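Glucosamine kinase (Streptacidiphilus jiangxiensis, PDB 6HWJ) catalyses the magnesium-dependent transfer of phosphate from ATP to D-glucosamine, giving D-glucosamine 6-phosphate, and acts more weakly on glucose. Local coordinates at residues 44-48 with 59-64; 9-14 with 29-35; 84-88 with 106-110; 146-150 with 177-181. All blocks are in the same frame, centred on the assembly; numbering follows the deposited sequence.

Along the chain the four contacts follow in series: contact 2, contact 1, contact 3, contact 4. Contacts 2 and 1 share a five-stranded antiparallel sheet, the first joining helix 5-11 to the lead-in of strand 34-42, the second pairing strands 45-51 and 57-65; their centres lie about 14 Å apart and they touch. Contact 1 also meets contact 4 through Thr59 OG1 and Leu181 CD2, 3.4 Å apart. Contacts 3 and 4 involve the six-stranded sheet that carries Lys133, which probably binds ATP. Contact 2 lies about 32 Å from the chain centre, contact 4 about 13 Å, and in contact 4 Ser146 is hydrogen-bonded to the magnesium ligand Asp319. The centres of contacts 2 and 3 are about 30 Å apart.

Contact 1: 44-48 with 59-64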
loop_
_atom_site.group_PDB
_atom_site.type_symbol
_atom_site.label_atom_id
_atom_site.label_comp_id
_atom_site.label_asym_id
_atom_site.label_seq_id
_atom_site.Cartn_x
_atom_site.Cartn_y
_atom_site.Cartn_z
ATOM N N GLY A 44 -9.870 -2.864 32.039
ATOM C CA GLY A 44 -8.966 -1.733 32.011
ATOM C C GLY A 44 -8.354 -1.412 30.669
ATOM O O GLY A 44 -7.443 -0.570 30.613
ATOM N N HIS A 45 -8.798 -2.052 29.595
ATOM C CA HIS A 45 -8.272 -1.819 28.264
ATOM C C HIS A 45 -9.265 -1.043 27.415
ATOM O O HIS A 45 -10.484 -1.186 27.567
ATOM C CB HIS A 45 -7.931 -3.166 27.564
ATOM C CG HIS A 45 -6.839 -3.922 28.251
ATOM N ND1 HIS A 45 -5.503 -3.738 27.962
ATOM C CD2 HIS A 45 -6.887 -4.855 29.232
ATOM C CE1 HIS A 45 -4.777 -4.528 28.730
ATOM N NE2 HIS A 45 -5.589 -5.213 29.511
ATOM N N ALA A 46 -8.738 -0.216 26.511
ATOM C CA ALA A 46 -9.611 0.558 25.646
ATOM C C ALA A 46 -8.861 1.061 24.421
ATOM O O ALA A 46 -7.628 1.028 24.363
ATOM C CB ALA A 46 -10.228 1.740 26.397
ATOM N N VAL A 47 -9.635 1.501 23.430
ATOM C CA VAL A 47 -9.119 2.221 22.275
ATOM C C VAL A 47 -9.714 3.616 22.317
ATOM O O VAL A 47 -10.942 3.775 22.310
ATOM C CB VAL A 47 -9.462 1.536 20.958
ATOM C CG1 VAL A 47 -8.745 2.271 19.797
ATOM C CG2 VAL A 47 -9.061 0.056 20.963
ATOM N N GLY A 48 -8.853 4.621 22.391
ATOM C CA GLY A 48 -9.278 5.997 22.455
ATOM C C GLY A 48 -8.973 6.692 21.140
ATOM O O GLY A 48 -7.972 6.390 20.489
ATOM N N THR A 59 -5.185 7.759 17.315
ATOM C CA THR A 59 -5.652 6.475 17.833
ATOM C C THR A 59 -4.718 6.083 18.961
ATOM O O THR A 59 -3.505 6.004 18.754
ATOM C CB THR A 59 -5.652 5.383 16.768
ATOM O OG1 THR A 59 -6.470 5.787 15.672
ATOM C CG2 THR A 59 -6.175 4.045 17.338
ATOM N N VAL A 60 -5.278 5.822 20.138
ATOM C CA VAL A 60 -4.439 5.492 21.283
ATOM C C VAL A 60 -4.943 4.219 21.942
ATOM O O VAL A 60 -6.059 4.221 22.486
ATOM C CB VAL A 60 -4.408 6.643 22.305
ATOM C CG1 VAL A 60 -3.352 6.332 23.356
ATOM C CG2 VAL A 60 -4.119 7.980 21.617
ATOM N N PRO A 61 -4.170 3.124 21.930
ATOM C CA PRO A 61 -4.518 1.990 22.784
ATOM C C PRO A 61 -4.219 2.350 24.223
ATOM O O PRO A 61 -3.113 2.785 24.548
ATOM C CB PRO A 61 -3.614 0.855 22.269
ATOM C CG PRO A 61 -2.392 1.573 21.778
ATOM C CD PRO A 61 -2.883 2.915 21.233
ATOM N N LEU A 62 -5.214 2.185 25.086
ATOM C CA LEU A 62 -5.132 2.669 26.446
ATOM C C LEU A 62 -5.252 1.530 27.447
ATOM O O LEU A 62 -5.974 0.545 27.233
ATOM C CB LEU A 62 -6.233 3.702 26.733
ATOM C CG LEU A 62 -6.099 5.005 25.953
ATOM C CD1 LEU A 62 -7.455 5.705 25.936
ATOM C CD2 LEU A 62 -5.034 5.912 26.554
ATOM N N VAL A 63 -4.560 1.699 28.562
ATOM C CA VAL A 63 -4.654 0.764 29.683
ATOM C C VAL A 63 -4.646 1.566 30.974
ATOM O O VAL A 63 -3.816 2.467 31.165
ATOM C CB VAL A 63 -3.513 -0.269 29.657
ATOM C CG1 VAL A 63 -2.184 0.409 29.922
ATOM C CG2 VAL A 63 -3.780 -1.383 30.674
ATOM N N ARG A 64 -5.576 1.257 31.860
ATOM C CA ARG A 64 -5.536 1.856 33.185
ATOM C C ARG A 64 -4.422 1.193 33.988
ATOM O O ARG A 64 -4.292 -0.027 34.005
ATOM C CB ARG A 64 -6.892 1.721 33.866
ATOM C CG ARG A 64 -7.958 2.655 33.258
ATOM C CD ARG A 64 -9.336 2.459 33.877
ATOM N NE ARG A 64 -10.369 3.269 33.233
ATOM C CZ ARG A 64 -11.137 4.150 33.862
ATOM N NH1 ARG A 64 -11.005 4.359 35.176
ATOM N NH2 ARG A 64 -12.040 4.832 33.180
#
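Strands 45-48 and 59-64 form the arms of an antiparallel beta hairpin, with Gly44 just before the first; their axes approach to 4.6 Å, N-to-C directions at 155°. Five backbone hydrogen bonds fix the register. Ala46 and Leu62 exchange two, as do Gly48 and Val60, while Arg64 N gives a single one to Gly44 O at 2.9 Å. On the face bearing His45, Val47 and Val63, the His45 and Val63 side chains run side by side. Val63 CG2, anti to the backbone N, reaches His45 CE1 at 3.8 Å and makes an off-centre CH-pi contact, 4.2 Å from CG2 to the His45 ring centroid. On the face of Ala46, Leu62 and Val60, Leu62 CD1 lies 3.9 Å from Gly48 CA, which bears no side chain.

The next shell sets these groups in place. Thr79 OG1 hydrogen-bonds His45 ND1 and the His82 ring stacks on the imidazole, which together should limit its rotation. Trp5 of helix 5-11 packs on Ala46 and Leu62. Its indole also meets the guanidinium of Arg64 as a cation-pi pair, and Arg64 NH1 is hydrogen-bonded to Pro3 O.

Contact 2: 9-14 with 29-35; sequences VAAADP and VPGPLRL
Pro14 and Leu33 form the tight half of this contact, in which the end of helix 5-11 and the turn after it pack on the chain that leads into strand 34-42. The pyrrolidine ring of Pro14 presses on the backbone of Val29, with Pro14 CB 3.0 Å from Val29 O, and its CG lies 3.7 Å from Gly31 CA. Whereas Val29 O meets the proline at CB, Leu33 meets it at CA: the leucine sets its forked end against Pro14 CA, with Leu33 CD2 3.8 Å from that atom and CD1 about as near. Further along, Val9 offers two branches. Its CG1, anti to the backbone N (chi1 174°), meets Leu33 CB at 3.9 Å, and its CG2 turns to Leu35 CD2. The valine crosses each leucine at about a right angle, and Val50 of strand 45-51 touches all three side chains, so this patch continues into the sheet.

The other side is looser and more open to solvent. Ala10 and Pro32, which follows a cis peptide bond, are exposed and graze each other, Pro32 CB lying 4.0 Å from Ala10 O. Here a water does the joining: it donates to Ala10 O and to Ala12 O, and accepts from Leu33 N at 2.8 Å.

No direct hydrogen bond links the two segments. Cohesion therefore comes from apolar packing, while the single water, held by three bonds, satisfies two carbonyls at and just beyond the end of the helix and the amide of Leu33.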
loop_
_atom_site.group_PDB
_atom_site.type_symbol
_atom_site.label_atom_id
_atom_site.label_comp_id
_atom_site.label_asym_id
_atom_site.label_seq_id
_atom_site.Cartn_x
_atom_site.Cartn_y
_atom_site.Cartn_z
ATOM N N VAL A 9 -8.011 10.868 30.501
ATOM C CA VAL A 9 -7.257 11.331 29.339
ATOM C C VAL A 9 -7.009 12.832 29.439
ATOM O O VAL A 9 -5.913 13.318 29.138
ATOM C CB VAL A 9 -7.990 10.953 28.041
ATOM C CG1 VAL A 9 -7.301 11.553 26.834
ATOM C CG2 VAL A 9 -8.052 9.429 27.890
ATOM N N ALA A 10 -8.018 13.593 29.879
ATOM C CA ALA A 10 -7.829 15.030 30.039
ATOM C C ALA A 10 -6.738 15.338 31.056
ATOM O O ALA A 10 -6.036 16.342 30.920
ATOM C CB ALA A 10 -9.144 15.692 30.472
ATOM N N ALA A 11 -6.568 14.482 32.070
ATOM C CA ALA A 11 -5.580 14.735 33.108
ATOM C C ALA A 11 -4.233 14.113 32.790
ATOM O O ALA A 11 -3.284 14.302 33.558
ATOM C CB ALA A 11 -6.075 14.205 34.462
ATOM N N ALA A 12 -4.134 13.353 31.693
ATOM C CA ALA A 12 -2.904 12.636 31.407
ATOM C C ALA A 12 -1.900 13.540 30.701
ATOM O O ALA A 12 -2.251 14.526 30.041
ATOM C CB ALA A 12 -3.188 11.403 30.559
ATOM N N ASP A 13 -0.634 13.185 30.840
ATOM C CA ASP A 13 0.419 13.879 30.117
ATOM C C ASP A 13 0.149 13.782 28.620
ATOM O O ASP A 13 -0.223 12.706 28.123
ATOM C CB ASP A 13 1.784 13.278 30.472
ATOM C CG ASP A 13 2.934 14.042 29.879
ATOM O OD1 ASP A 13 3.056 14.094 28.654
ATOM O OD2 ASP A 13 3.741 14.589 30.651
ATOM N N PRO A 14 0.293 14.883 27.875
ATOM C CA PRO A 14 -0.018 14.833 26.433
ATOM C C PRO A 14 0.800 13.812 25.662
ATOM O O PRO A 14 0.374 13.401 24.564
ATOM C CB PRO A 14 0.286 16.259 25.955
ATOM C CG PRO A 14 0.116 17.106 27.162
ATOM C CD PRO A 14 0.566 16.262 28.332
ATOM N N VAL A 29 3.832 17.326 22.718
ATOM C CA VAL A 29 2.441 17.376 22.268
ATOM C C VAL A 29 1.687 18.390 23.116
ATOM O O VAL A 29 1.733 18.310 24.364
ATOM C CB VAL A 29 1.792 15.980 22.377
ATOM C CG1 VAL A 29 0.310 16.059 22.030
ATOM C CG2 VAL A 29 2.514 14.988 21.479
ATOM N N PRO A 30 0.986 19.357 22.517
ATOM C CA PRO A 30 0.330 20.386 23.327
ATOM C C PRO A 30 -0.925 19.843 23.989
ATOM O O PRO A 30 -1.729 19.130 23.377
ATOM C CB PRO A 30 0.002 21.489 22.310
ATOM C CG PRO A 30 -0.155 20.762 21.016
ATOM C CD PRO A 30 0.764 19.551 21.070
ATOM N N GLY A 31 -1.073 20.178 25.263
ATOM C CA GLY A 31 -2.210 19.754 26.042
ATOM C C GLY A 31 -3.139 20.910 26.328
ATOM O O GLY A 31 -2.871 22.061 25.957
ATOM N N PRO A 32 -4.252 20.630 27.015
ATOM C CA PRO A 32 -4.588 19.287 27.505
ATOM C C PRO A 32 -5.189 18.426 26.411
ATOM O O PRO A 32 -5.656 18.965 25.406
ATOM C CB PRO A 32 -5.609 19.568 28.607
ATOM C CG PRO A 32 -6.330 20.794 28.115
ATOM C CD PRO A 32 -5.300 21.616 27.347
ATOM N N LEU A 33 -5.154 17.104 26.600
ATOM C CA LEU A 33 -5.788 16.178 25.689
ATOM C C LEU A 33 -7.299 16.147 25.918
ATOM O O LEU A 33 -7.792 16.461 26.996
ATOM C CB LEU A 33 -5.230 14.768 25.881
ATOM C CG LEU A 33 -3.720 14.545 25.778
ATOM C CD1 LEU A 33 -3.412 13.045 25.962
ATOM C CD2 LEU A 33 -3.187 15.026 24.432
ATOM N N ARG A 34 -8.026 15.748 24.882
ATOM C CA ARG A 34 -9.468 15.563 24.973
ATOM C C ARG A 34 -9.843 14.238 24.326
ATOM O O ARG A 34 -9.425 13.946 23.200
ATOM C CB ARG A 34 -10.226 16.710 24.291
ATOM C CG ARG A 34 -11.725 16.702 24.570
ATOM C CD ARG A 34 -12.444 17.819 23.825
ATOM N NE ARG A 34 -12.454 17.588 22.383
ATOM C CZ ARG A 34 -12.929 18.447 21.488
ATOM N NH1 ARG A 34 -12.898 18.144 20.197
ATOM N NH2 ARG A 34 -13.435 19.609 21.881
ATOM N N LEU A 35 -10.641 13.449 25.024
ATOM C CA LEU A 35 -11.098 12.167 24.519
ATOM C C LEU A 35 -12.351 12.384 23.673
ATOM O O LEU A 35 -13.378 12.842 24.180
ATOM C CB LEU A 35 -11.370 11.212 25.673
ATOM C CG LEU A 35 -11.756 9.776 25.336
ATOM C CD1 LEU A 35 -10.660 9.106 24.498
ATOM C CD2 LEU A 35 -11.999 8.990 26.626
HETATM O O HOH W 1 -4.029 16.465 29.091
#

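Contact 3: 84-88 with 106-110; sequences VAALA and AAPVT
The ring of Pro108 presents one face to helix 79-88: Ala88 CB lies over that face, 3.6 Å from Pro108 CD, a distance to be read with caution because Ala88 is poorly ordered, while Ala85 CB approaches the same side more obliquely, toward the edge at Pro108 CB, 4.4 Å away. The arrangement is a helix-on-loop packing against the six-stranded antiparallel sheet, the loop being the connection from strand 98-102 to strand 112-115, the two outermost strands of that sheet within the chain.

Pro108 stands at the centre of an inverse gamma turn, closed by the bond from Val109 N to Ala107 O at 2.7 Å. The tight turn brings Ala107 O forward to the helix, where Val84 CG1 meets it at 3.1 Å, a snug approach of a methyl to a carbonyl oxygen already engaged by Val109 N. That methyl is set by the first torsion of Val84 (chi1 174°), which holds CG1 anti to the backbone N and also brings it to 4.2 Å from Val109 CG2. Ala107 itself turns its CB away, so its part in the contact is played by the backbone.

Trp167 of strand 166-172 is touched by Val84, Ala106 and Val109, and Val84 and Leu87 pack on Val184 of strand 179-186. Helix and loop thus lie together against the half of the sheet made by strands 98-102, 166-172 and 179-186. No hydrogen bond joins the two segments. At the Ala88 end of the contact Leu87 CB and Ala106 CB meet at 4.4 Å.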
loop_
_atom_site.group_PDB
_atom_site.type_symbol
_atom_site.label_atom_id
_atom_site.label_comp_id
_atom_site.label_asym_id
_atom_site.label_seq_id
_atom_site.Cartn_x
_atom_site.Cartn_y
_atom_site.Cartn_z
ATOM N N VAL A 84 -8.352 -8.323 19.896
ATOM C CA VAL A 84 -8.609 -9.577 19.197
ATOM C C VAL A 84 -9.769 -10.324 19.849
ATOM O O VAL A 84 -10.636 -10.863 19.161
ATOM C CB VAL A 84 -7.338 -10.428 19.158
ATOM C CG1 VAL A 84 -7.630 -11.793 18.563
ATOM C CG2 VAL A 84 -6.263 -9.695 18.343
ATOM N N ALA A 85 -9.833 -10.318 21.182
ATOM C CA ALA A 85 -10.927 -11.005 21.864
ATOM C C ALA A 85 -12.266 -10.360 21.536
ATOM O O ALA A 85 -13.263 -11.061 21.333
ATOM C CB ALA A 85 -10.679 -11.017 23.382
ATOM N N ALA A 86 -12.308 -9.023 21.459
ATOM C CA ALA A 86 -13.549 -8.353 21.100
ATOM C C ALA A 86 -13.996 -8.710 19.687
ATOM O O ALA A 86 -15.191 -8.656 19.385
ATOM C CB ALA A 86 -13.399 -6.834 21.215
ATOM N N LEU A 87 -13.064 -9.082 18.813
ATOM C CA LEU A 87 -13.446 -9.532 17.474
ATOM C C LEU A 87 -14.109 -10.899 17.523
ATOM O O LEU A 87 -15.207 -11.088 16.991
ATOM C CB LEU A 87 -12.217 -9.582 16.570
ATOM C CG LEU A 87 -11.551 -8.240 16.272
ATOM C CD1 LEU A 87 -10.289 -8.470 15.456
ATOM C CD2 LEU A 87 -12.504 -7.339 15.563
ATOM N N ALA A 88 -13.452 -11.873 18.155
ATOM C CA ALA A 88 -14.012 -13.217 18.219
ATOM C C ALA A 88 -15.366 -13.214 18.915
ATOM O O ALA A 88 -16.308 -13.865 18.453
ATOM C CB ALA A 88 -13.038 -14.151 18.934
ATOM N N ALA A 106 -11.004 -15.260 12.910
ATOM C CA ALA A 106 -10.670 -14.564 14.141
ATOM C C ALA A 106 -10.842 -15.520 15.322
ATOM O O ALA A 106 -11.817 -16.268 15.397
ATOM C CB ALA A 106 -11.549 -13.326 14.314
ATOM N N ALA A 107 -9.875 -15.517 16.227
ATOM C CA ALA A 107 -9.927 -16.328 17.437
ATOM C C ALA A 107 -9.311 -15.539 18.580
ATOM O O ALA A 107 -8.385 -14.746 18.363
ATOM C CB ALA A 107 -9.179 -17.661 17.270
ATOM N N PRO A 108 -9.807 -15.734 19.813
ATOM C CA PRO A 108 -9.301 -14.969 20.963
ATOM C C PRO A 108 -7.928 -15.454 21.426
ATOM O O PRO A 108 -7.745 -15.893 22.569
ATOM C CB PRO A 108 -10.396 -15.204 22.018
ATOM C CG PRO A 108 -10.902 -16.617 21.707
ATOM C CD PRO A 108 -10.845 -16.726 20.197
ATOM N N VAL A 109 -6.937 -15.361 20.533
ATOM C CA VAL A 109 -5.580 -15.791 20.895
ATOM C C VAL A 109 -4.948 -14.788 21.853
ATOM O O VAL A 109 -5.360 -13.617 21.954
ATOM C CB VAL A 109 -4.705 -15.987 19.642
ATOM C CG1 VAL A 109 -5.272 -17.111 18.771
ATOM C CG2 VAL A 109 -4.578 -14.686 18.849
ATOM N N THR A 110 -3.916 -15.251 22.559
ATOM C CA THR A 110 -3.328 -14.512 23.669
ATOM C C THR A 110 -1.815 -14.501 23.535
ATOM O O THR A 110 -1.232 -15.320 22.833
ATOM C CB THR A 110 -3.705 -15.131 25.032
ATOM O OG1 THR A 110 -3.353 -16.516 25.029
ATOM C CG2 THR A 110 -5.198 -15.005 25.293
#

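Contact 4: 146-150 with 177-181; sequences SPAAQ and QPVLL
Gln150 and Pro178 cross obliquely, the amide of the glutamine folded back toward the proline by the bend at its second torsion (chi2 68°). From there Gln150 NE2 donates to Pro178 O at 3.0 Å, with an N-H...O angle of 138° and the carbonyl oxygen lying out of the amide plane, a bent bond. The same nitrogen lies over the face of the Pro178 ring, 3.3 Å from Pro178 CD. Gln177 also crosses Gln150 obliquely, the two touching through their CG methylenes at 3.7 Å.

Leu180 is turned toward the first turn of helix 148-157 and divides its methyls between two alanines: CD1 meets Ala149 CB at 4.0 Å and CD2 meets Ala148 CB at 3.9 Å. Beside this apolar cluster a water bridges the two backbones, donating to Ser146 O and accepting from Leu180 N at 2.9 Å, so the amide of Leu180, near the start of strand 179-186, is satisfied.

Just before the helix, Ser146 OG accepts from Ala148 N at 3.1 Å, an ST turn, with Pro147 at the N-cap position. Ser146 OG is also hydrogen-bonded to Asp319 OD1, and Ala148 packs on Phe318 and Asp319. Asp319 binds the second magnesium ion, so the contact joins the sheet bearing Lys133, which probably binds ATP, to a second-shell serine beside the kinase's metal site.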
loop_
_atom_site.group_PDB
_atom_site.type_symbol
_atom_site.label_atom_id
_atom_site.label_comp_id
_atom_site.label_asym_id
_atom_site.label_seq_id
_atom_site.Cartn_x
_atom_site.Cartn_y
_atom_site.Cartn_z
ATOM N N SER A 146 -6.421 6.805 5.332
ATOM C CA SER A 146 -6.068 5.558 4.695
ATOM C C SER A 146 -7.328 4.789 4.316
ATOM O O SER A 146 -8.247 4.660 5.145
ATOM C CB SER A 146 -5.207 4.691 5.622
ATOM O OG SER A 146 -5.070 3.437 5.037
ATOM N N PRO A 147 -7.413 4.251 3.100
ATOM C CA PRO A 147 -8.544 3.382 2.754
ATOM C C PRO A 147 -8.334 1.910 3.080
ATOM O O PRO A 147 -9.145 1.086 2.634
ATOM C CB PRO A 147 -8.642 3.578 1.243
ATOM C CG PRO A 147 -7.185 3.673 0.830
ATOM C CD PRO A 147 -6.524 4.475 1.948
ATOM N N ALA A 148 -7.269 1.561 3.801
ATOM C CA ALA A 148 -6.920 0.150 3.966
ATOM C C ALA A 148 -8.086 -0.679 4.504
ATOM O O ALA A 148 -8.269 -1.830 4.110
ATOM C CB ALA A 148 -5.698 0.016 4.878
ATOM N N ALA A 149 -8.894 -0.111 5.403
ATOM C CA ALA A 149 -10.023 -0.861 5.944
ATOM C C ALA A 149 -11.070 -1.154 4.868
ATOM O O ALA A 149 -11.675 -2.239 4.849
ATOM C CB ALA A 149 -10.680 -0.087 7.087
ATOM N N GLN A 150 -11.317 -0.195 3.984
ATOM C CA GLN A 150 -12.288 -0.416 2.912
ATOM C C GLN A 150 -11.748 -1.402 1.881
ATOM O O GLN A 150 -12.501 -2.203 1.330
ATOM C CB GLN A 150 -12.655 0.905 2.244
ATOM C CG GLN A 150 -13.515 1.815 3.109
ATOM C CD GLN A 150 -12.777 2.351 4.323
ATOM O OE1 GLN A 150 -11.628 2.781 4.225
ATOM N NE2 GLN A 150 -13.437 2.320 5.481
ATOM N N GLN A 177 -15.653 7.634 4.221
ATOM C CA GLN A 177 -15.184 6.291 4.518
ATOM C C GLN A 177 -14.940 6.138 6.017
ATOM O O GLN A 177 -14.389 7.042 6.649
ATOM C CB GLN A 177 -13.881 5.987 3.766
ATOM C CG GLN A 177 -14.072 5.429 2.369
ATOM C CD GLN A 177 -14.791 6.395 1.449
ATOM O OE1 GLN A 177 -16.020 6.482 1.459
ATOM N NE2 GLN A 177 -14.025 7.124 0.641
ATOM N N PRO A 178 -15.353 5.029 6.616
ATOM C CA PRO A 178 -14.952 4.768 8.004
ATOM C C PRO A 178 -13.445 4.919 8.160
ATOM O O PRO A 178 -12.669 4.525 7.292
ATOM C CB PRO A 178 -15.415 3.329 8.241
ATOM C CG PRO A 178 -16.597 3.179 7.330
ATOM C CD PRO A 178 -16.266 3.989 6.101
ATOM N N VAL A 179 -13.050 5.545 9.254
ATOM C CA VAL A 179 -11.656 5.854 9.535
ATOM C C VAL A 179 -11.020 4.644 10.206
ATOM O O VAL A 179 -11.514 4.167 11.228
ATOM C CB VAL A 179 -11.550 7.099 10.442
ATOM C CG1 VAL A 179 -10.117 7.304 10.926
ATOM C CG2 VAL A 179 -12.062 8.331 9.705
ATOM N N LEU A 180 -9.913 4.170 9.650
ATOM C CA LEU A 180 -9.232 3.002 10.184
ATOM C C LEU A 180 -8.540 3.338 11.492
ATOM O O LEU A 180 -7.753 4.288 11.567
ATOM C CB LEU A 180 -8.206 2.487 9.184
ATOM C CG LEU A 180 -7.232 1.404 9.663
ATOM C CD1 LEU A 180 -7.952 0.103 9.991
ATOM C CD2 LEU A 180 -6.165 1.139 8.618
ATOM N N LEU A 181 -8.817 2.532 12.517
ATOM C CA LEU A 181 -8.156 2.655 13.807
ATOM C C LEU A 181 -7.240 1.478 14.095
ATOM O O LEU A 181 -6.188 1.679 14.714
ATOM C CB LEU A 181 -9.189 2.762 14.924
ATOM C CG LEU A 181 -10.249 3.857 14.793
ATOM C CD1 LEU A 181 -11.175 3.837 16.023
ATOM C CD2 LEU A 181 -9.618 5.216 14.611
HETATM O O HOH W 2 -8.719 5.868 7.602
#